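Long-range contacts in DNA polymerase (PDB 5MDN), which probably catalyses template-directed DNA synthesis, adding nucleotides from deoxyribonucleoside 5'-triphosphates to a growing strand and releasing diphosphate, as a family B polymerase: residues I428-N433 against V472-V477; D437-P442 against H459-A464; P447-V452 against K463-F468. One frame throughout, in Å; residues are numbered along the deposited sequence.

Interaction 1 of 3, residues I428-N433 against V472-V477; sequences IMMKYN and VLKHLV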
loop_
_atom_site.group_PDB
_atom_site.type_symbol
_atom_site.label_atom_id
_atom_site.label_comp_id
_atom_site.label_asym_id
_atom_site.label_seq_id
_atom_site.Cartn_x
_atom_site.Cartn_y
_atom_site.Cartn_z
ATOM N N ILE A 428 -22.559 -1.720 12.416
ATOM C CA ILE A 428 -23.486 -0.598 12.272
ATOM C C ILE A 428 -24.196 -0.657 10.923
ATOM O O ILE A 428 -25.421 -0.501 10.836
ATOM C CB ILE A 428 -22.737 0.732 12.463
ATOM C CG1 ILE A 428 -22.678 1.092 13.946
ATOM C CG2 ILE A 428 -23.408 1.852 11.680
ATOM C CD1 ILE A 428 -21.699 2.187 14.259
ATOM N N MET A 429 -23.436 -0.884 9.848
ATOM C CA MET A 429 -24.019 -0.846 8.511
ATOM C C MET A 429 -24.909 -2.054 8.240
ATOM O O MET A 429 -25.882 -1.944 7.486
ATOM C CB MET A 429 -22.908 -0.742 7.467
ATOM C CG MET A 429 -22.222 0.616 7.457
ATOM S SD MET A 429 -20.995 0.803 6.152
ATOM C CE MET A 429 -19.681 -0.249 6.760
ATOM N N MET A 430 -24.593 -3.212 8.824
ATOM C CA MET A 430 -25.460 -4.375 8.659
ATOM C C MET A 430 -26.703 -4.273 9.537
ATOM O O MET A 430 -27.824 -4.478 9.062
ATOM C CB MET A 430 -24.697 -5.667 8.968
ATOM C CG MET A 430 -23.684 -6.068 7.907
ATOM S SD MET A 430 -22.711 -7.521 8.355
ATOM C CE MET A 430 -21.888 -6.957 9.841
ATOM N N LYS A 431 -26.518 -3.957 10.822
ATOM C CA LYS A 431 -27.634 -3.972 11.765
ATOM C C LYS A 431 -28.644 -2.866 11.477
ATOM O O LYS A 431 -29.833 -3.021 11.778
ATOM C CB LYS A 431 -27.092 -3.851 13.191
ATOM C CG LYS A 431 -28.133 -3.893 14.292
ATOM C CD LYS A 431 -27.466 -3.760 15.655
ATOM C CE LYS A 431 -28.484 -3.663 16.779
ATOM N NZ LYS A 431 -29.332 -4.884 16.874
ATOM N N TYR A 432 -28.202 -1.757 10.887
ATOM C CA TYR A 432 -29.092 -0.658 10.538
ATOM C C TYR A 432 -29.294 -0.510 9.037
ATOM O O TYR A 432 -30.008 0.405 8.610
ATOM C CB TYR A 432 -28.564 0.651 11.136
ATOM C CG TYR A 432 -28.540 0.632 12.646
ATOM C CD1 TYR A 432 -29.721 0.569 13.376
ATOM C CD2 TYR A 432 -27.339 0.649 13.344
ATOM C CE1 TYR A 432 -29.708 0.542 14.756
ATOM C CE2 TYR A 432 -27.316 0.620 14.725
ATOM C CZ TYR A 432 -28.504 0.567 15.425
ATOM O OH TYR A 432 -28.487 0.538 16.800
ATOM N N ASN A 433 -28.691 -1.384 8.232
ATOM C CA ASN A 433 -28.950 -1.464 6.795
ATOM C C ASN A 433 -28.667 -0.132 6.098
ATOM O O ASN A 433 -29.485 0.386 5.335
ATOM C CB ASN A 433 -30.382 -1.937 6.530
ATOM C CG ASN A 433 -30.564 -2.486 5.132
ATOM O OD1 ASN A 433 -30.049 -3.555 4.802
ATOM N ND2 ASN A 433 -31.311 -1.768 4.307
ATOM N N VAL A 472 -23.014 -7.173 1.058
ATOM C CA VAL A 472 -21.618 -7.548 0.841
ATOM C C VAL A 472 -20.932 -7.853 2.168
ATOM O O VAL A 472 -20.228 -8.861 2.307
ATOM C CB VAL A 472 -20.881 -6.440 0.070
ATOM C CG1 VAL A 472 -19.395 -6.744 -0.004
ATOM C CG2 VAL A 472 -21.473 -6.283 -1.320
ATOM N N LEU A 473 -21.127 -6.983 3.160
ATOM C CA LEU A 473 -20.531 -7.210 4.470
ATOM C C LEU A 473 -21.060 -8.493 5.095
ATOM O O LEU A 473 -20.296 -9.255 5.699
ATOM C CB LEU A 473 -20.819 -6.025 5.385
ATOM C CG LEU A 473 -20.223 -4.702 4.918
ATOM C CD1 LEU A 473 -20.862 -3.533 5.654
ATOM C CD2 LEU A 473 -18.719 -4.709 5.103
ATOM N N LYS A 474 -22.369 -8.736 4.977
ATOM C CA LYS A 474 -22.951 -9.974 5.496
ATOM C C LYS A 474 -22.253 -11.197 4.914
ATOM O O LYS A 474 -22.028 -12.188 5.616
ATOM C CB LYS A 474 -24.451 -10.023 5.194
ATOM C CG LYS A 474 -25.277 -8.985 5.938
ATOM C CD LYS A 474 -26.770 -9.192 5.791
ATOM C CE LYS A 474 -27.506 -8.043 6.451
ATOM N NZ LYS A 474 -28.970 -8.162 6.253
ATOM N N HIS A 475 -21.911 -11.145 3.626
ATOM C CA HIS A 475 -21.220 -12.260 2.988
ATOM C C HIS A 475 -19.781 -12.375 3.478
ATOM O O HIS A 475 -19.284 -13.485 3.707
ATOM C CB HIS A 475 -21.275 -12.093 1.472
ATOM C CG HIS A 475 -20.817 -13.296 0.712
ATOM N ND1 HIS A 475 -19.530 -13.431 0.241
ATOM C CD2 HIS A 475 -21.474 -14.421 0.343
ATOM C CE1 HIS A 475 -19.415 -14.585 -0.392
ATOM N NE2 HIS A 475 -20.578 -15.207 -0.342
ATOM N N LEU A 476 -19.091 -11.241 3.627
ATOM C CA LEU A 476 -17.729 -11.266 4.154
ATOM C C LEU A 476 -17.701 -11.807 5.578
ATOM O O LEU A 476 -16.804 -12.579 5.938
ATOM C CB LEU A 476 -17.116 -9.866 4.101
ATOM C CG LEU A 476 -16.816 -9.285 2.718
ATOM C CD1 LEU A 476 -16.307 -7.856 2.832
ATOM C CD2 LEU A 476 -15.814 -10.158 1.980
ATOM N N VAL A 477 -18.671 -11.409 6.404
ATOM C CA VAL A 477 -18.749 -11.917 7.772
ATOM C C VAL A 477 -18.978 -13.425 7.767
ATOM O O VAL A 477 -18.354 -14.165 8.537
ATOM C CB VAL A 477 -19.844 -11.174 8.558
ATOM C CG1 VAL A 477 -20.077 -11.836 9.905
ATOM C CG2 VAL A 477 -19.463 -9.713 8.743
#
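Met430 reaches from the last turn of helix 424-431 across to Leu473, Lys474 and Val477 on helix 468-486, and it carries most of this contact. Its CB already points at the other helix, with CG anti to the carbonyl carbon (chi1 -73°). CG then comes down beside Leu473, 3.8 Å from its CB, with the Lys474 CG close by. SD lies against the backbone of the far helix, 3.6 Å from Lys474 N, while Lys474 CG sits beside the sulfur as the two chains run past each other in opposite directions. A bend at chi3 (-61°) carries the methyl along the helix, where CE touches Val477 CG2 at 3.8 Å. Met429, one residue back, lays its own CE on Leu473 CD1 at 3.7 Å. Both Met429 and Leu473 also touch Met514 of helix 514-519, which continues the apolar layer. Replacing Met430 by alanine is likely to leave Val477 and the Lys474 methylenes without their partner and open a gap between the helices. Just beyond, helix 424-431 ends in a Schellman motif with Asn433 as the C-prime residue, its positive phi turning the chain away. The motif A signature of family B polymerases runs into the start of this helix, and helix 468-486 is one of the paired helices that form the fingers, so the contact joins palm to fingers base. Between these two segments the helices are held by apolar contact of thioether, branched hydrocarbon and the lysine methylenes, with no hydrogen bond to fix their spacing.

Interaction 2 of 3, residues D437-P442 against H459-A464; sequences DTYLEP and HRFRKA
Tyr439 and Phe461 meet backbone to backbone as a single antiparallel bridge, a non-hydrogen-bonded pair whose CA atoms stand 4.6 Å apart. The bonds lie on either side of it: Arg462 N donates to Thr438 O at 2.9 Å, and Leu440 N to Arg460 O at 3.1 Å.

Around this bridge the side chains divide. On one side the Tyr439 ring, swung anti to its own N (chi1 168°), turns an edge toward the face of Phe461, centroids 5.9 Å apart and planes at 63°. The same tyrosine directs an edge toward the face of His459 in an offset arrangement, so three aromatic residues cluster. Thr438 OG1 lies in the plane of the Phe461 ring, at its edge by CD2, while its polar bonding goes to Asn433 O and Ser435 O. Leu440 points the other way, between two arginines. Its CD1 comes to the edge of the Arg460 guanidinium, 3.7 Å from NH2, and its CD2 rests on the aliphatic part of Arg462 at CG.

The second shell fixes these groups. Arg460 NH2 forms a salt bridge with Asp446, which holds the guanidinium beside the leucine, and helix 528-551 touches the aromatic cluster through Glu529 and Ser533. On its other edge strand 460-462 pairs with strand 451-453. The loop 437-442 thus adds a third backbone to a small hairpin, with main-chain bonds setting the register, rings filling one side and the hydrocarbon of long charged chains filling the other.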
loop_
_atom_site.group_PDB
_atom_site.type_symbol
_atom_site.label_atom_id
_atom_site.label_comp_id
_atom_site.label_asym_id
_atom_site.label_seq_id
_atom_site.Cartn_x
_atom_site.Cartn_y
_atom_site.Cartn_z
ATOM N N ASP A 437 -28.377 2.845 -1.682
ATOM C CA ASP A 437 -29.657 2.459 -2.261
ATOM C C ASP A 437 -30.791 2.393 -1.244
ATOM O O ASP A 437 -31.956 2.321 -1.653
ATOM C CB ASP A 437 -29.519 1.107 -2.968
ATOM C CG ASP A 437 -28.632 0.140 -2.208
ATOM O OD1 ASP A 437 -27.517 0.545 -1.812
ATOM O OD2 ASP A 437 -29.041 -1.024 -2.014
ATOM N N THR A 438 -30.493 2.415 0.055
ATOM C CA THR A 438 -31.526 2.368 1.083
ATOM C C THR A 438 -31.829 3.730 1.696
ATOM O O THR A 438 -32.762 3.834 2.500
ATOM C CB THR A 438 -31.125 1.389 2.193
ATOM O OG1 THR A 438 -29.902 1.824 2.799
ATOM C CG2 THR A 438 -30.934 -0.000 1.617
ATOM N N TYR A 439 -31.071 4.763 1.340
ATOM C CA TYR A 439 -31.331 6.105 1.840
ATOM C C TYR A 439 -32.594 6.681 1.204
ATOM O O TYR A 439 -32.950 6.356 0.068
ATOM C CB TYR A 439 -30.125 7.005 1.559
ATOM C CG TYR A 439 -30.364 8.484 1.760
ATOM C CD1 TYR A 439 -30.403 9.039 3.033
ATOM C CD2 TYR A 439 -30.528 9.332 0.671
ATOM C CE1 TYR A 439 -30.615 10.395 3.216
ATOM C CE2 TYR A 439 -30.739 10.685 0.844
ATOM C CZ TYR A 439 -30.780 11.213 2.117
ATOM O OH TYR A 439 -30.992 12.562 2.290
ATOM N N LEU A 440 -33.278 7.543 1.953
ATOM C CA LEU A 440 -34.521 8.150 1.500
ATOM C C LEU A 440 -34.366 9.663 1.428
ATOM O O LEU A 440 -33.575 10.261 2.163
ATOM C CB LEU A 440 -35.690 7.770 2.420
ATOM C CG LEU A 440 -35.935 6.261 2.529
ATOM C CD1 LEU A 440 -37.040 5.952 3.528
ATOM C CD2 LEU A 440 -36.256 5.673 1.163
ATOM N N GLU A 441 -35.152 10.278 0.545
ATOM C CA GLU A 441 -34.893 11.612 0.014
ATOM C C GLU A 441 -36.130 12.492 0.259
ATOM O O GLU A 441 -36.824 12.232 1.251
ATOM C CB GLU A 441 -34.483 11.452 -1.456
ATOM C CG GLU A 441 -33.261 10.573 -1.657
ATOM C CD GLU A 441 -32.825 10.504 -3.102
ATOM O OE1 GLU A 441 -33.401 11.241 -3.927
ATOM O OE2 GLU A 441 -31.908 9.714 -3.411
ATOM N N PRO A 442 -36.467 13.524 -0.540
ATOM C CA PRO A 442 -37.694 14.266 -0.213
ATOM C C PRO A 442 -38.974 13.499 -0.477
ATOM O O PRO A 442 -40.052 14.020 -0.175
ATOM C CB PRO A 442 -37.611 15.513 -1.103
ATOM C CG PRO A 442 -36.804 15.104 -2.242
ATOM C CD PRO A 442 -35.752 14.216 -1.638
ATOM N N HIS A 459 -30.932 11.249 9.212
ATOM C CA HIS A 459 -31.128 10.591 7.929
ATOM C C HIS A 459 -31.923 9.300 8.099
ATOM O O HIS A 459 -31.841 8.623 9.127
ATOM C CB HIS A 459 -29.784 10.308 7.259
ATOM C CG HIS A 459 -28.980 11.541 6.990
ATOM N ND1 HIS A 459 -29.506 12.652 6.367
ATOM C CD2 HIS A 459 -27.691 11.841 7.271
ATOM C CE1 HIS A 459 -28.574 13.583 6.271
ATOM N NE2 HIS A 459 -27.463 13.115 6.812
ATOM N N ARG A 460 -32.696 8.959 7.070
ATOM C CA ARG A 460 -33.647 7.857 7.132
ATOM C C ARG A 460 -33.273 6.776 6.128
ATOM O O ARG A 460 -32.863 7.073 5.002
ATOM C CB ARG A 460 -35.071 8.342 6.868
ATOM C CG ARG A 460 -35.152 9.761 6.357
ATOM C CD ARG A 460 -36.592 10.226 6.347
ATOM N NE ARG A 460 -37.456 9.271 5.661
ATOM C CZ ARG A 460 -38.763 9.153 5.872
ATOM N NH1 ARG A 460 -39.373 9.933 6.755
ATOM N NH2 ARG A 460 -39.461 8.253 5.195
ATOM N N PHE A 461 -33.414 5.519 6.546
ATOM C CA PHE A 461 -32.977 4.382 5.750
ATOM C C PHE A 461 -34.026 3.281 5.773
ATOM O O PHE A 461 -34.745 3.094 6.760
ATOM C CB PHE A 461 -31.636 3.818 6.244
ATOM C CG PHE A 461 -30.474 4.753 6.048
ATOM C CD1 PHE A 461 -30.250 5.788 6.940
ATOM C CD2 PHE A 461 -29.599 4.590 4.984
ATOM C CE1 PHE A 461 -29.184 6.648 6.773
ATOM C CE2 PHE A 461 -28.526 5.452 4.811
ATOM C CZ PHE A 461 -28.320 6.481 5.709
ATOM N N ARG A 462 -34.104 2.530 4.716
ATOM C CA ARG A 462 -35.066 1.505 4.702
ATOM C C ARG A 462 -34.571 0.315 5.379
ATOM O O ARG A 462 -33.482 -0.067 5.195
ATOM C CB ARG A 462 -35.366 1.095 3.285
ATOM C CG ARG A 462 -35.478 2.255 2.347
ATOM C CD ARG A 462 -35.401 1.769 0.926
ATOM N NE ARG A 462 -36.401 0.757 0.694
ATOM C CZ ARG A 462 -37.491 0.970 -0.019
ATOM N NH1 ARG A 462 -37.697 2.162 -0.552
ATOM N NH2 ARG A 462 -38.361 -0.002 -0.192
ATOM N N LYS A 463 -35.416 -0.267 6.184
ATOM C CA LYS A 463 -35.157 -1.509 6.857
ATOM C C LYS A 463 -35.293 -2.689 5.897
ATOM O O LYS A 463 -34.657 -3.695 6.078
ATOM C CB LYS A 463 -36.226 -1.638 7.913
ATOM C CG LYS A 463 -35.801 -2.184 9.254
ATOM C CD LYS A 463 -36.773 -1.779 10.355
ATOM C CE LYS A 463 -36.862 -2.853 11.442
ATOM N NZ LYS A 463 -37.746 -2.522 12.596
ATOM N N ALA A 464 -36.168 -2.470 4.908
ATOM C CA ALA A 464 -36.694 -3.235 3.776
ATOM C C ALA A 464 -35.975 -4.425 3.273
ATOM O O ALA A 464 -35.900 -5.421 3.936
ATOM C CB ALA A 464 -37.037 -2.262 2.649
#

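Interaction 3 of 3, residues P447-V452 against K463-F468; sequences PPEGVV and KAPTGF
Glu449 folds its side chain over Ala464, its CG 3.4 Å from the alanine CB. The first torsion puts CG between the backbone N and the carbonyl carbon (chi1 36°), and a sharp bend at chi2 (-91°) then brings the carboxylate back alongside the methyl, with OE2 also near Ala464 CB. This is contact between a carboxylate arm and a methyl group, with no polar partner for the acid in the facing segment.

Lys463, next door, works differently. Its CB lies by Gly450 O, its CD passes 3.9 Å from Glu449 O, and the same CD meets Val452 CG1 loosely, the two chains crossing at about a right angle. The lysine leads its amine away from the acid: Lys463 NZ and Glu449 OE1 are 10.3 Å apart, so the opposite charges make no salt bridge. The single hydrogen bond across the contact is a main-chain one, Lys463 N to Gly450 O, weak at 3.4 Å.

That bond falls roughly where the hairpin of strands 451-453 and 460-462 would place its next hydrogen-bonded pair after Val452 with Phe461, and it marks where the pairing fades. Just before it in the chain, Pro447 to Gly450 form a type I turn closed by Gly450 N to Pro447 O at 2.9 Å. Gly450 ends the turn with a phi of 116°, a conformation in which a CB would press on the carbonyl O of Glu449. Farther on, Gly467 takes the N-cap position of helix 468-486. The contact therefore joins a surface turn to the linker that leads into that helix, and it relies on one weak backbone bond and alkyl packing by charged residues whose ionic ends do not pair with each other.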
loop_
_atom_site.group_PDB
_atom_site.type_symbol
_atom_site.label_atom_id
_atom_site.label_comp_id
_atom_site.label_asym_id
_atom_site.label_seq_id
_atom_site.Cartn_x
_atom_site.Cartn_y
_atom_site.Cartn_z
ATOM N N PRO A 447 -41.916 2.674 3.965
ATOM C CA PRO A 447 -42.486 1.405 3.509
ATOM C C PRO A 447 -43.029 0.612 4.682
ATOM O O PRO A 447 -42.607 0.821 5.829
ATOM C CB PRO A 447 -41.291 0.696 2.851
ATOM C CG PRO A 447 -40.324 1.793 2.527
ATOM C CD PRO A 447 -40.488 2.793 3.628
ATOM N N PRO A 448 -43.988 -0.285 4.440
ATOM C CA PRO A 448 -44.532 -1.099 5.542
ATOM C C PRO A 448 -43.476 -1.824 6.360
ATOM O O PRO A 448 -43.671 -2.018 7.568
ATOM C CB PRO A 448 -45.461 -2.080 4.817
ATOM C CG PRO A 448 -45.877 -1.357 3.580
ATOM C CD PRO A 448 -44.690 -0.529 3.167
ATOM N N GLU A 449 -42.363 -2.237 5.742
ATOM C CA GLU A 449 -41.318 -2.929 6.492
ATOM C C GLU A 449 -40.692 -2.032 7.555
ATOM O O GLU A 449 -40.187 -2.535 8.566
ATOM C CB GLU A 449 -40.243 -3.468 5.545
ATOM C CG GLU A 449 -39.941 -2.594 4.340
ATOM C CD GLU A 449 -40.795 -2.947 3.137
ATOM O OE1 GLU A 449 -42.028 -2.758 3.206
ATOM O OE2 GLU A 449 -40.237 -3.426 2.127
ATOM N N GLY A 450 -40.714 -0.721 7.356
ATOM C CA GLY A 450 -40.282 0.228 8.363
ATOM C C GLY A 450 -39.062 1.020 7.932
ATOM O O GLY A 450 -38.529 0.861 6.834
ATOM N N VAL A 451 -38.629 1.897 8.843
ATOM C CA VAL A 451 -37.505 2.801 8.634
ATOM C C VAL A 451 -36.702 2.853 9.929
ATOM O O VAL A 451 -37.211 2.565 11.014
ATOM C CB VAL A 451 -37.987 4.221 8.215
ATOM C CG1 VAL A 451 -36.833 5.207 8.063
ATOM C CG2 VAL A 451 -38.782 4.161 6.921
ATOM N N VAL A 452 -35.428 3.220 9.805
ATOM C CA VAL A 452 -34.566 3.494 10.947
ATOM C C VAL A 452 -33.967 4.880 10.759
ATOM O O VAL A 452 -33.491 5.215 9.669
ATOM C CB VAL A 452 -33.456 2.435 11.109
ATOM C CG1 VAL A 452 -34.043 1.122 11.604
ATOM C CG2 VAL A 452 -32.709 2.223 9.798
ATOM N N LYS A 463 -35.416 -0.267 6.184
ATOM C CA LYS A 463 -35.157 -1.509 6.857
ATOM C C LYS A 463 -35.293 -2.689 5.897
ATOM O O LYS A 463 -34.657 -3.695 6.078
ATOM C CB LYS A 463 -36.226 -1.638 7.913
ATOM C CG LYS A 463 -35.801 -2.184 9.254
ATOM C CD LYS A 463 -36.773 -1.779 10.355
ATOM C CE LYS A 463 -36.862 -2.853 11.442
ATOM N NZ LYS A 463 -37.746 -2.522 12.596
ATOM N N ALA A 464 -36.168 -2.470 4.908
ATOM C CA ALA A 464 -36.694 -3.235 3.776
ATOM C C ALA A 464 -35.975 -4.425 3.273
ATOM O O ALA A 464 -35.900 -5.421 3.936
ATOM C CB ALA A 464 -37.037 -2.262 2.649
ATOM N N PRO A 465 -35.540 -4.346 2.039
ATOM C CA PRO A 465 -34.754 -5.334 1.348
ATOM C C PRO A 465 -33.343 -4.878 1.597
ATOM O O PRO A 465 -33.026 -3.762 1.334
ATOM C CB PRO A 465 -35.131 -5.082 -0.077
ATOM C CG PRO A 465 -35.380 -3.634 -0.122
ATOM C CD PRO A 465 -35.985 -3.264 1.175
ATOM N N THR A 466 -32.494 -5.753 2.079
ATOM C CA THR A 466 -31.130 -5.433 2.394
ATOM C C THR A 466 -30.389 -4.698 1.306
ATOM O O THR A 466 -30.498 -4.995 0.165
ATOM C CB THR A 466 -30.351 -6.681 2.789
ATOM O OG1 THR A 466 -30.043 -7.376 1.623
ATOM C CG2 THR A 466 -31.165 -7.590 3.527
ATOM N N GLY A 467 -29.664 -3.684 1.679
ATOM C CA GLY A 467 -28.944 -2.878 0.743
ATOM C C GLY A 467 -27.750 -3.548 0.176
ATOM O O GLY A 467 -27.347 -4.559 0.594
ATOM N N PHE A 468 -27.142 -2.924 -0.781
ATOM C CA PHE A 468 -25.995 -3.515 -1.464
ATOM C C PHE A 468 -24.805 -3.664 -0.525
ATOM O O PHE A 468 -24.246 -4.758 -0.386
ATOM C CB PHE A 468 -25.619 -2.674 -2.684
ATOM C CG PHE A 468 -24.361 -3.130 -3.367
ATOM C CD1 PHE A 468 -24.235 -4.433 -3.816
ATOM C CD2 PHE A 468 -23.304 -2.255 -3.557
ATOM C CE1 PHE A 468 -23.078 -4.857 -4.443
ATOM C CE2 PHE A 468 -22.145 -2.672 -4.183
ATOM C CZ PHE A 468 -22.031 -3.974 -4.626
#

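Starting from the N terminus, the chain leaves helix 424-431 and returns in helix 468-486, where interaction 1 closes the longest loop. Segment 437-442 pairs with 459-464, and 447-452, inside that smaller loop, reaches past its end to 463-468, so interactions 2 and 3 cross, and both nest within interaction 1. They share Lys463 and Ala464 beside the two-stranded hairpin. Asn433, at the end of the first helix, binds the three together: ND2 reaches Arg462 O and OD1 takes Gly467 N. Asp437 OD2 accepts Phe468 N, tying the loop 437-442 to the start of helix 468-486.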